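Ras-3 from Cryphonectria parasitica (Cryphonectria parasitica, PDB 4KU4) is a small Ras-family protein with the P-loop nucleotide-binding fold, holding guanosine-5'-diphosphate and magnesium ions. Local coordinates at residues T46-Q54 / S62-A70; T28-K36 / A176-F187. All coordinates share one frame; numbering follows the deposited sequence. Where two conformers were deposited one is given.

Interaction 1: residues T46-Q54 / S62-A70. With MG (magnesium ion), chain E.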
loop_
_atom_site.group_PDB
_atom_site.type_symbol
_atom_site.label_atom_id
_atom_site.label_comp_id
_atom_site.label_asym_id
_atom_site.label_seq_id
_atom_site.Cartn_x
_atom_site.Cartn_y
_atom_site.Cartn_z
ATOM N N THR A 46 -5.592 12.448 -14.518
ATOM C CA THR A 46 -6.169 11.359 -15.301
ATOM C C THR A 46 -5.127 10.270 -15.565
ATOM O O THR A 46 -5.419 9.073 -15.516
ATOM C CB THR A 46 -6.792 11.921 -16.593
ATOM O OG1 THR A 46 -7.841 12.832 -16.226
ATOM C CG2 THR A 46 -7.365 10.813 -17.466
ATOM N N LEU A 47 -3.900 10.691 -15.816
ATOM C CA LEU A 47 -2.787 9.769 -15.923
ATOM C C LEU A 47 -2.020 9.770 -14.595
ATOM O O LEU A 47 -1.524 10.809 -14.168
ATOM C CB LEU A 47 -1.905 10.192 -17.096
ATOM C CG LEU A 47 -0.394 10.062 -17.012
ATOM C CD1 LEU A 47 0.079 8.867 -17.808
ATOM N N GLU A 48 -1.966 8.613 -13.933
ATOM C CA GLU A 48 -1.331 8.493 -12.613
ATOM C C GLU A 48 0.120 8.919 -12.575
ATOM O O GLU A 48 0.854 8.752 -13.544
ATOM C CB GLU A 48 -1.404 7.054 -12.102
ATOM C CG GLU A 48 -2.761 6.659 -11.601
ATOM C CD GLU A 48 -3.729 6.381 -12.720
ATOM O OE1 GLU A 48 -3.275 5.999 -13.836
ATOM O OE2 GLU A 48 -4.944 6.552 -12.478
ATOM N N ASP A 49 0.541 9.442 -11.429
ATOM C CA ASP A 49 1.926 9.860 -11.266
ATOM C C ASP A 49 2.675 8.907 -10.356
ATOM O O ASP A 49 2.076 8.049 -9.703
ATOM C CB ASP A 49 2.009 11.236 -10.572
ATOM C CG ASP A 49 1.490 12.379 -11.439
ATOM O OD1 ASP A 49 1.522 13.534 -10.960
ATOM O OD2 ASP A 49 1.047 12.141 -12.587
ATOM N N SER A 50 4.001 9.039 -10.370
ATOM C CA SER A 50 4.851 8.369 -9.404
ATOM C C SER A 50 5.067 9.506 -8.406
ATOM O O SER A 50 5.202 10.665 -8.810
ATOM C CB SER A 50 6.167 7.922 -10.010
ATOM O OG SER A 50 7.178 7.826 -9.029
ATOM N N TYR A 51 5.089 9.189 -7.118
ATOM C CA TYR A 51 5.217 10.210 -6.074
ATOM C C TYR A 51 6.410 9.914 -5.184
ATOM O O TYR A 51 6.844 8.772 -5.083
ATOM C CB TYR A 51 3.943 10.263 -5.218
ATOM C CG TYR A 51 2.706 10.702 -5.952
ATOM C CD1 TYR A 51 2.345 12.042 -6.000
ATOM C CD2 TYR A 51 1.888 9.771 -6.595
ATOM C CE1 TYR A 51 1.213 12.457 -6.671
ATOM C CE2 TYR A 51 0.751 10.176 -7.273
ATOM C CZ TYR A 51 0.417 11.515 -7.307
ATOM O OH TYR A 51 -0.711 11.924 -7.963
ATOM N N ARG A 52 6.945 10.941 -4.524
ATOM C CA ARG A 52 8.109 10.755 -3.669
ATOM C C ARG A 52 7.877 11.301 -2.269
ATOM O O ARG A 52 7.245 12.349 -2.084
ATOM C CB ARG A 52 9.338 11.446 -4.272
ATOM C CG ARG A 52 9.837 10.849 -5.580
ATOM C CD ARG A 52 10.826 11.780 -6.272
ATOM N NE ARG A 52 10.248 13.103 -6.498
ATOM C CZ ARG A 52 9.451 13.440 -7.504
ATOM N NH1 ARG A 52 9.089 12.551 -8.438
ATOM N NH2 ARG A 52 8.999 14.684 -7.572
ATOM N N ARG A 53 8.413 10.593 -1.288
ATOM C CA ARG A 53 8.448 11.082 0.088
ATOM C C ARG A 53 9.855 10.908 0.657
ATOM O O ARG A 53 10.347 9.788 0.809
ATOM C CB ARG A 53 7.426 10.335 0.954
ATOM C CG ARG A 53 7.552 10.619 2.473
ATOM C CD ARG A 53 7.012 11.990 2.866
ATOM N NE ARG A 53 7.343 12.320 4.254
ATOM C CZ ARG A 53 6.562 12.067 5.302
ATOM N NH1 ARG A 53 6.966 12.391 6.520
ATOM N NH2 ARG A 53 5.384 11.488 5.144
ATOM N N GLN A 54 10.520 12.024 0.943
ATOM C CA GLN A 54 11.739 11.982 1.724
ATOM C C GLN A 54 11.291 12.002 3.170
ATOM O O GLN A 54 10.409 12.790 3.540
ATOM C CB GLN A 54 12.622 13.198 1.428
ATOM C CG GLN A 54 13.167 13.209 0.019
ATOM C CD GLN A 54 14.233 14.277 -0.193
ATOM O OE1 GLN A 54 13.927 15.439 -0.470
ATOM N NE2 GLN A 54 15.491 13.878 -0.075
ATOM N N SER A 62 15.227 7.926 4.531
ATOM C CA SER A 62 14.698 7.098 3.445
ATOM C C SER A 62 14.046 7.988 2.396
ATOM O O SER A 62 13.601 9.095 2.697
ATOM C CB SER A 62 13.669 6.103 3.981
ATOM O OG SER A 62 14.141 5.469 5.162
ATOM N N HIS A 63 13.990 7.499 1.164
ATOM C CA HIS A 63 13.353 8.231 0.073
ATOM C C HIS A 63 12.478 7.238 -0.680
ATOM O O HIS A 63 12.969 6.412 -1.434
ATOM C CB HIS A 63 14.412 8.859 -0.843
ATOM C CG HIS A 63 13.868 9.896 -1.788
ATOM N ND1 HIS A 63 14.682 10.698 -2.555
ATOM C CD2 HIS A 63 12.595 10.257 -2.081
ATOM C CE1 HIS A 63 13.934 11.516 -3.279
ATOM N NE2 HIS A 63 12.668 11.270 -3.009
ATOM N N LEU A 64 11.180 7.314 -0.436
ATOM C CA LEU A 64 10.233 6.370 -0.999
ATOM C C LEU A 64 9.766 6.886 -2.354
ATOM O O LEU A 64 9.463 8.065 -2.507
ATOM C CB LEU A 64 9.040 6.209 -0.063
ATOM C CG LEU A 64 9.344 6.039 1.431
ATOM C CD1 LEU A 64 8.064 5.856 2.266
ATOM C CD2 LEU A 64 10.292 4.863 1.634
ATOM N N GLU A 65 9.736 6.000 -3.344
ATOM C CA GLU A 65 9.142 6.315 -4.634
ATOM C C GLU A 65 7.902 5.438 -4.743
ATOM O O GLU A 65 7.994 4.211 -4.716
ATOM C CB GLU A 65 10.127 6.030 -5.773
ATOM C CG GLU A 65 9.634 6.439 -7.161
ATOM C CD GLU A 65 10.782 6.577 -8.136
ATOM O OE1 GLU A 65 11.032 7.710 -8.604
ATOM O OE2 GLU A 65 11.451 5.560 -8.416
ATOM N N ILE A 66 6.739 6.070 -4.848
ATOM C CA ILE A 66 5.487 5.321 -4.811
ATOM C C ILE A 66 4.798 5.380 -6.163
ATOM O O ILE A 66 4.439 6.451 -6.645
ATOM C CB ILE A 66 4.548 5.871 -3.710
ATOM C CG1 ILE A 66 5.216 5.747 -2.343
ATOM C CG2 ILE A 66 3.232 5.117 -3.687
ATOM C CD1 ILE A 66 5.201 7.015 -1.568
ATOM N N LEU A 67 4.634 4.208 -6.768
ATOM C CA LEU A 67 3.886 4.068 -8.006
ATOM C C LEU A 67 2.378 4.001 -7.758
ATOM O O LEU A 67 1.863 3.020 -7.232
ATOM C CB LEU A 67 4.361 2.827 -8.767
ATOM C CG LEU A 67 3.763 2.683 -10.165
ATOM C CD1 LEU A 67 4.289 3.751 -11.099
ATOM C CD2 LEU A 67 4.040 1.293 -10.720
ATOM N N ASP A 68 1.671 5.062 -8.125
ATOM C CA ASP A 68 0.219 5.060 -8.076
ATOM C C ASP A 68 -0.200 4.345 -9.349
ATOM O O ASP A 68 0.510 4.416 -10.360
ATOM C CB ASP A 68 -0.308 6.506 -8.042
ATOM C CG ASP A 68 -1.798 6.593 -7.742
ATOM O OD1 ASP A 68 -2.404 5.572 -7.372
ATOM O OD2 ASP A 68 -2.371 7.696 -7.865
ATOM N N THR A 69 -1.310 3.618 -9.292
ATOM C CA THR A 69 -1.730 2.780 -10.413
ATOM C C THR A 69 -3.221 2.882 -10.660
ATOM O O THR A 69 -3.992 3.278 -9.794
ATOM C CB THR A 69 -1.414 1.290 -10.180
ATOM O OG1 THR A 69 -2.163 0.810 -9.052
ATOM C CG2 THR A 69 0.090 1.064 -9.938
ATOM N N ALA A 70 -3.620 2.482 -11.860
ATOM C CA ALA A 70 -5.017 2.469 -12.244
ATOM C C ALA A 70 -5.098 1.992 -13.684
ATOM O O ALA A 70 -4.203 2.282 -14.477
ATOM C CB ALA A 70 -5.613 3.845 -12.114
HETATM MG MG MG E . 1.947 12.934 -14.461
HETATM O O HOH W 1 -0.071 13.123 -14.936
HETATM O O HOH W 2 -1.442 3.715 -13.920
HETATM O O HOH W 3 1.915 10.976 -15.323
HETATM O O HOH W 4 -1.865 9.689 -9.376
HETATM O O HOH W 5 9.429 9.809 -8.917
HETATM O O HOH W 6 2.193 13.850 -16.488
HETATM O O HOH W 7 1.647 14.900 -14.212
HETATM O O HOH W 8 4.143 12.992 -14.033
#
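Tyr51 and Ile66 pair backbone to backbone in the antiparallel beta hairpin of strands 50-57 and 60-67, the former an outermost strand of the Ras-type mixed sheet. Tyr51 N gives to Ile66 O, and Ile66 N returns an almost straight bond to Tyr51 O (2.7 Å, 175° at the hydrogen). Arg53 and Leu64 repeat this hydrogen-bonded pair two residues on, whereas beyond the strands Asp68 N reaches Asp49 O weakly. On the face bearing Arg52 and Gln54, a CH-pi contact puts Gln54 CG over the His63 ring, 3.6 Å from its centroid and 8° off the normal. Arg52 CB meets the same ring at its edge, near NE2, while ND1 bonds Gly11 O. Water 5 accepts from Arg52 NH1 and donates to Glu65 OE1 (2.7 Å), linking opposite charges through solvent. On the other face the Tyr51 ring presents its edge to Asp68, CE2 lying 3.9 Å from CB. With CG anti to the backbone N (chi1 -170°), Asp68 carries OD2 to Thr28 OG1 of helix 27-35 and to water 4, which also bonds Tyr51 OH. Asp49 OD1 bonds Tyr43, and its OD2 binds a magnesium ion at 2.2 Å, with five waters.

Interaction 2: residues T28-K36 / A176-F187. With MG (magnesium ion), chain D; GDP (guanosine-5'-diphosphate), chain C.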
loop_
_atom_site.group_PDB
_atom_site.type_symbol
_atom_site.label_atom_id
_atom_site.label_comp_id
_atom_site.label_asym_id
_atom_site.label_seq_id
_atom_site.Cartn_x
_atom_site.Cartn_y
_atom_site.Cartn_z
ATOM N N THR A 28 -4.743 6.942 -4.806
ATOM C CA THR A 28 -4.210 8.273 -5.076
ATOM C C THR A 28 -4.249 9.186 -3.852
ATOM O O THR A 28 -3.264 9.873 -3.553
ATOM C CB THR A 28 -4.970 8.952 -6.225
ATOM O OG1 THR A 28 -4.829 8.169 -7.414
ATOM C CG2 THR A 28 -4.388 10.353 -6.472
ATOM N N SER A 29 -5.381 9.179 -3.152
ATOM C CA SER A 29 -5.578 10.002 -1.958
ATOM C C SER A 29 -4.540 9.679 -0.872
ATOM O O SER A 29 -3.954 10.585 -0.275
ATOM C CB SER A 29 -7.011 9.845 -1.421
ATOM O OG SER A 29 -7.953 10.348 -2.359
ATOM N N LEU A 30 -4.294 8.390 -0.654
ATOM C CA LEU A 30 -3.287 7.952 0.309
ATOM C C LEU A 30 -1.900 8.468 -0.066
ATOM O O LEU A 30 -1.166 8.969 0.778
ATOM C CB LEU A 30 -3.263 6.423 0.404
ATOM C CG LEU A 30 -4.371 5.763 1.218
ATOM C CD1 LEU A 30 -4.429 4.278 0.893
ATOM C CD2 LEU A 30 -4.151 5.973 2.706
ATOM N N THR A 31 -1.550 8.338 -1.344
ATOM C CA THR A 31 -0.217 8.693 -1.814
ATOM C C THR A 31 0.010 10.203 -1.760
ATOM O O THR A 31 1.085 10.659 -1.398
ATOM C CB THR A 31 0.024 8.204 -3.256
ATOM O OG1 THR A 31 -0.302 6.811 -3.370
ATOM C CG2 THR A 31 1.475 8.392 -3.641
ATOM N N VAL A 32 -1.003 10.967 -2.149
ATOM C CA VAL A 32 -0.943 12.430 -2.136
ATOM C C VAL A 32 -0.871 12.942 -0.691
ATOM O O VAL A 32 -0.126 13.870 -0.376
ATOM C CB VAL A 32 -2.175 13.013 -2.884
ATOM C CG1 VAL A 32 -2.306 14.495 -2.644
ATOM C CG2 VAL A 32 -2.078 12.709 -4.372
ATOM N N ASN A 33 -1.618 12.301 0.194
ATOM C CA ASN A 33 -1.530 12.609 1.620
ATOM C C ASN A 33 -0.145 12.316 2.187
ATOM O O ASN A 33 0.474 13.186 2.797
ATOM C CB ASN A 33 -2.623 11.875 2.409
ATOM C CG ASN A 33 -2.619 12.237 3.890
ATOM O OD1 ASN A 33 -1.984 11.560 4.717
ATOM N ND2 ASN A 33 -3.327 13.307 4.235
ATOM N N LEU A 34 0.344 11.094 1.975
ATOM C CA LEU A 34 1.641 10.690 2.466
ATOM C C LEU A 34 2.749 11.644 2.037
ATOM O O LEU A 34 3.595 12.004 2.843
ATOM C CB LEU A 34 1.981 9.287 1.991
ATOM C CG LEU A 34 3.393 8.830 2.334
ATOM C CD1 LEU A 34 3.473 8.441 3.813
ATOM C CD2 LEU A 34 3.775 7.673 1.437
ATOM N N THR A 35 2.740 12.034 0.761
ATOM C CA THR A 35 3.829 12.820 0.195
ATOM C C THR A 35 3.683 14.325 0.387
ATOM O O THR A 35 4.557 15.078 -0.021
ATOM C CB THR A 35 4.036 12.505 -1.294
ATOM O OG1 THR A 35 2.854 12.857 -2.018
ATOM C CG2 THR A 35 4.343 11.032 -1.487
ATOM N N LYS A 36 2.598 14.755 1.022
ATOM C CA LYS A 36 2.411 16.169 1.349
ATOM C C LYS A 36 2.357 17.012 0.079
ATOM O O LYS A 36 2.890 18.122 0.023
ATOM C CB LYS A 36 3.517 16.654 2.296
ATOM C CG LYS A 36 3.728 15.775 3.536
ATOM C CD LYS A 36 2.862 16.240 4.705
ATOM C CE LYS A 36 2.904 15.236 5.855
ATOM N NZ LYS A 36 4.313 14.926 6.253
ATOM N N ALA A 176 -7.232 8.370 4.419
ATOM C CA ALA A 176 -6.530 9.301 3.552
ATOM C C ALA A 176 -7.072 10.705 3.725
ATOM O O ALA A 176 -6.347 11.685 3.547
ATOM C CB ALA A 176 -6.669 8.863 2.094
ATOM N N LYS A 177 -8.354 10.802 4.055
ATOM C CA LYS A 177 -9.019 12.101 4.146
ATOM C C LYS A 177 -8.534 12.840 5.380
ATOM O O LYS A 177 -8.235 14.031 5.317
ATOM C CB LYS A 177 -10.543 11.923 4.184
ATOM C CG LYS A 177 -11.321 13.226 4.324
ATOM C CD LYS A 177 -12.798 12.969 4.593
ATOM C CE LYS A 177 -13.479 14.225 5.121
ATOM N NZ LYS A 177 -14.886 14.001 5.541
ATOM N N LEU A 178 -8.416 12.127 6.496
ATOM C CA LEU A 178 -7.989 12.767 7.742
ATOM C C LEU A 178 -6.490 12.634 8.005
ATOM O O LEU A 178 -5.951 13.302 8.884
ATOM C CB LEU A 178 -8.808 12.249 8.926
ATOM C CG LEU A 178 -10.291 12.605 8.823
ATOM C CD1 LEU A 178 -11.064 12.101 10.022
ATOM C CD2 LEU A 178 -10.442 14.111 8.693
ATOM N N GLY A 179 -5.825 11.788 7.224
ATOM C CA GLY A 179 -4.406 11.519 7.383
ATOM C C GLY A 179 -4.108 10.439 8.413
ATOM O O GLY A 179 -2.949 10.127 8.690
ATOM N N THR A 180 -5.166 9.866 8.980
ATOM C CA THR A 180 -5.039 8.916 10.082
ATOM C C THR A 180 -4.291 7.648 9.665
ATOM O O THR A 180 -4.720 6.947 8.747
ATOM C CB THR A 180 -6.425 8.519 10.613
ATOM O OG1 THR A 180 -7.228 9.694 10.780
ATOM C CG2 THR A 180 -6.308 7.786 11.948
ATOM N N ASN A 181 -3.181 7.380 10.350
ATOM C CA ASN A 181 -2.383 6.172 10.183
ATOM C C ASN A 181 -1.739 6.025 8.810
ATOM O O ASN A 181 -1.220 4.957 8.492
ATOM C CB ASN A 181 -3.206 4.909 10.482
ATOM C CG ASN A 181 -3.781 4.889 11.892
ATOM O OD1 ASN A 181 -3.203 5.448 12.815
ATOM N ND2 ASN A 181 -4.922 4.214 12.062
ATOM N N VAL A 182 -1.777 7.074 7.998
ATOM C CA VAL A 182 -1.207 6.967 6.660
ATOM C C VAL A 182 0.302 6.660 6.706
ATOM O O VAL A 182 0.767 5.728 6.044
ATOM C CB VAL A 182 -1.493 8.212 5.790
ATOM C CG1 VAL A 182 -0.783 8.072 4.444
ATOM C CG2 VAL A 182 -2.991 8.373 5.565
ATOM N N GLU A 183 1.085 7.422 7.473
ATOM C CA GLU A 183 2.520 7.124 7.537
ATOM C C GLU A 183 2.797 5.712 8.074
ATOM O O GLU A 183 3.663 5.004 7.562
ATOM C CB GLU A 183 3.301 8.180 8.349
ATOM C CG GLU A 183 3.486 9.493 7.618
ATOM C CD GLU A 183 4.368 10.468 8.377
ATOM O OE1 GLU A 183 4.778 10.158 9.520
ATOM O OE2 GLU A 183 4.633 11.555 7.824
ATOM N N GLU A 184 2.069 5.301 9.110
ATOM C CA GLU A 184 2.252 3.964 9.664
ATOM C C GLU A 184 2.073 2.901 8.583
ATOM O O GLU A 184 2.821 1.932 8.519
ATOM C CB GLU A 184 1.274 3.720 10.813
ATOM C CG GLU A 184 1.695 4.403 12.114
ATOM C CD GLU A 184 1.446 5.904 12.151
ATOM O OE1 GLU A 184 0.881 6.499 11.202
ATOM O OE2 GLU A 184 1.842 6.507 13.167
ATOM N N ALA A 185 1.090 3.100 7.716
ATOM C CA ALA A 185 0.796 2.116 6.684
ATOM C C ALA A 185 1.961 1.969 5.707
ATOM O O ALA A 185 2.455 0.862 5.495
ATOM C CB ALA A 185 -0.452 2.495 5.958
ATOM N N PHE A 186 2.390 3.078 5.103
ATOM C CA PHE A 186 3.500 3.043 4.153
ATOM C C PHE A 186 4.816 2.614 4.794
ATOM O O PHE A 186 5.567 1.830 4.210
ATOM C CB PHE A 186 3.705 4.409 3.484
ATOM C CG PHE A 186 2.688 4.732 2.427
ATOM C CD1 PHE A 186 2.885 4.324 1.115
ATOM C CD2 PHE A 186 1.553 5.474 2.728
ATOM C CE1 PHE A 186 1.969 4.620 0.135
ATOM C CE2 PHE A 186 0.633 5.779 1.736
ATOM C CZ PHE A 186 0.844 5.343 0.438
ATOM N N PHE A 187 5.119 3.144 5.979
ATOM C CA PHE A 187 6.390 2.814 6.604
ATOM C C PHE A 187 6.434 1.354 7.071
ATOM O O PHE A 187 7.508 0.795 7.266
ATOM C CB PHE A 187 6.682 3.739 7.789
ATOM C CG PHE A 187 6.822 5.186 7.426
ATOM C CD1 PHE A 187 6.817 5.607 6.104
ATOM C CD2 PHE A 187 6.968 6.132 8.421
ATOM C CE1 PHE A 187 6.949 6.948 5.784
ATOM C CE2 PHE A 187 7.101 7.474 8.110
ATOM C CZ PHE A 187 7.098 7.880 6.789
HETATM MG MG MG D . -6.244 6.843 -8.435
HETATM P PB GDP C . -8.383 5.458 -6.172
HETATM O O1B GDP C . -7.124 6.211 -6.531
HETATM O O2B GDP C . -8.013 4.169 -5.443
HETATM O O3B GDP C . -9.192 5.151 -7.416
HETATM O O3A GDP C . -9.256 6.377 -5.163
HETATM P PA GDP C . -9.192 7.996 -4.989
HETATM O O1A GDP C . -7.966 8.442 -4.224
HETATM O O2A GDP C . -9.310 8.727 -6.305
HETATM O "O5'" GDP C . -10.470 8.274 -4.065
HETATM C "C5'" GDP C . -11.763 7.894 -4.547
HETATM C "C4'" GDP C . -12.795 8.636 -3.715
HETATM O "O4'" GDP C . -12.629 8.212 -2.377
HETATM C "C3'" GDP C . -12.595 10.138 -3.718
HETATM O "O3'" GDP C . -13.878 10.792 -3.731
HETATM C "C2'" GDP C . -11.910 10.407 -2.400
HETATM O "O2'" GDP C . -12.208 11.708 -1.897
HETATM C "C1'" GDP C . -12.501 9.324 -1.519
HETATM N N9 GDP C . -11.604 8.902 -0.425
HETATM C C8 GDP C . -10.359 8.399 -0.545
HETATM N N7 GDP C . -9.852 8.099 0.673
HETATM C C5 GDP C . -10.791 8.402 1.586
HETATM C C6 GDP C . -10.914 8.340 3.050
HETATM O O6 GDP C . -9.979 7.907 3.743
HETATM N N1 GDP C . -12.063 8.748 3.608
HETATM C C2 GDP C . -13.086 9.222 2.896
HETATM N N2 GDP C . -14.198 9.622 3.561
HETATM N N3 GDP C . -13.046 9.314 1.543
HETATM C C4 GDP C . -11.943 8.929 0.860
HETATM O O HOH W 9 -0.668 11.987 7.184
HETATM O O HOH W 10 4.632 13.754 9.034
HETATM O O HOH W 11 -7.689 8.497 -8.476
HETATM O O HOH W 12 -7.677 5.577 -9.537
HETATM O O HOH W 13 -5.516 7.728 -10.252
HETATM O O HOH W 14 -4.822 5.227 -8.281
#
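Glu183 OE2 is gripped from several sides: water 10 donates to it at 2.5 Å, Arg53 NH2 of strand 50-57 forms a salt bridge with it, and Lys36 NZ adds a long one at 3.7 Å. Water 10 also accepts from Lys36 NZ and so bridges that wider gap. Lys36 sits where helix 27-35 ends in a Schellman motif.

Behind these charges the axes of the short helical segments 28-35 and 182-187 cross at 100°, and Leu34 fits as a knob among Val182, Glu183, Phe186 and Phe187. With CG anti to the backbone N (chi1 174°), its CD2 branch comes down over the middle of the Phe186 ring, 3.3 Å from the centroid, a close CH-pi contact. The other branch, CD1, touches Glu183 CG and, more loosely, Phe187 CE1. One turn earlier, Leu30 CD2 touches both Ala176 CB and Val182 CG2, 3.9 Å from each. Asn33 OD1 rests against the methyls of Val182 and accepts from water 9 (2.8 Å), which also donates weakly to Gly179 O.

Toward the helix start the contact opens onto the nucleotide. Ser29 OG and N both donate to O1A of guanosine-5'-diphosphate, the hydroxyl at 2.7 Å, while Ser29 CB packs on Ala176 CB. Thr28 N donates to O1B, and Thr28 OG1 and O1B both bind a magnesium ion, each at 2.2 Å. Lys177 N reaches O6 weakly, and Lys177 CB lies against the base at N1. The segments meet opposite ends of the nucleotide, phosphates at the helix after the P-loop, base at the Ala176 loop, as in the guanine-nucleotide pocket of Ras-family proteins.

Overall arrangement
From the N terminus the chain runs through strand 15-20 into helix 27-35, half of interaction 2, then through a loop into strand 50-57. The hairpin turn brings back strand 60-67, and interaction 1 closes this short loop at the sheet margin. Only after three more helices and the other strands does segment 176-187 return to the first helix, so interaction 2 closes a loop of 139 residues in which interaction 1 is nested. The two centres lie about 12 Å apart. Thr31 CG2 packs on Tyr51 CD2 and Thr35 CG2 on Arg52 O, joining helix 27-35 to the hairpin. Asp68 to Thr28 adds a tie at the magnesium and nucleotide end; Arg53 to Glu183 ties the hairpin to helix 182-196.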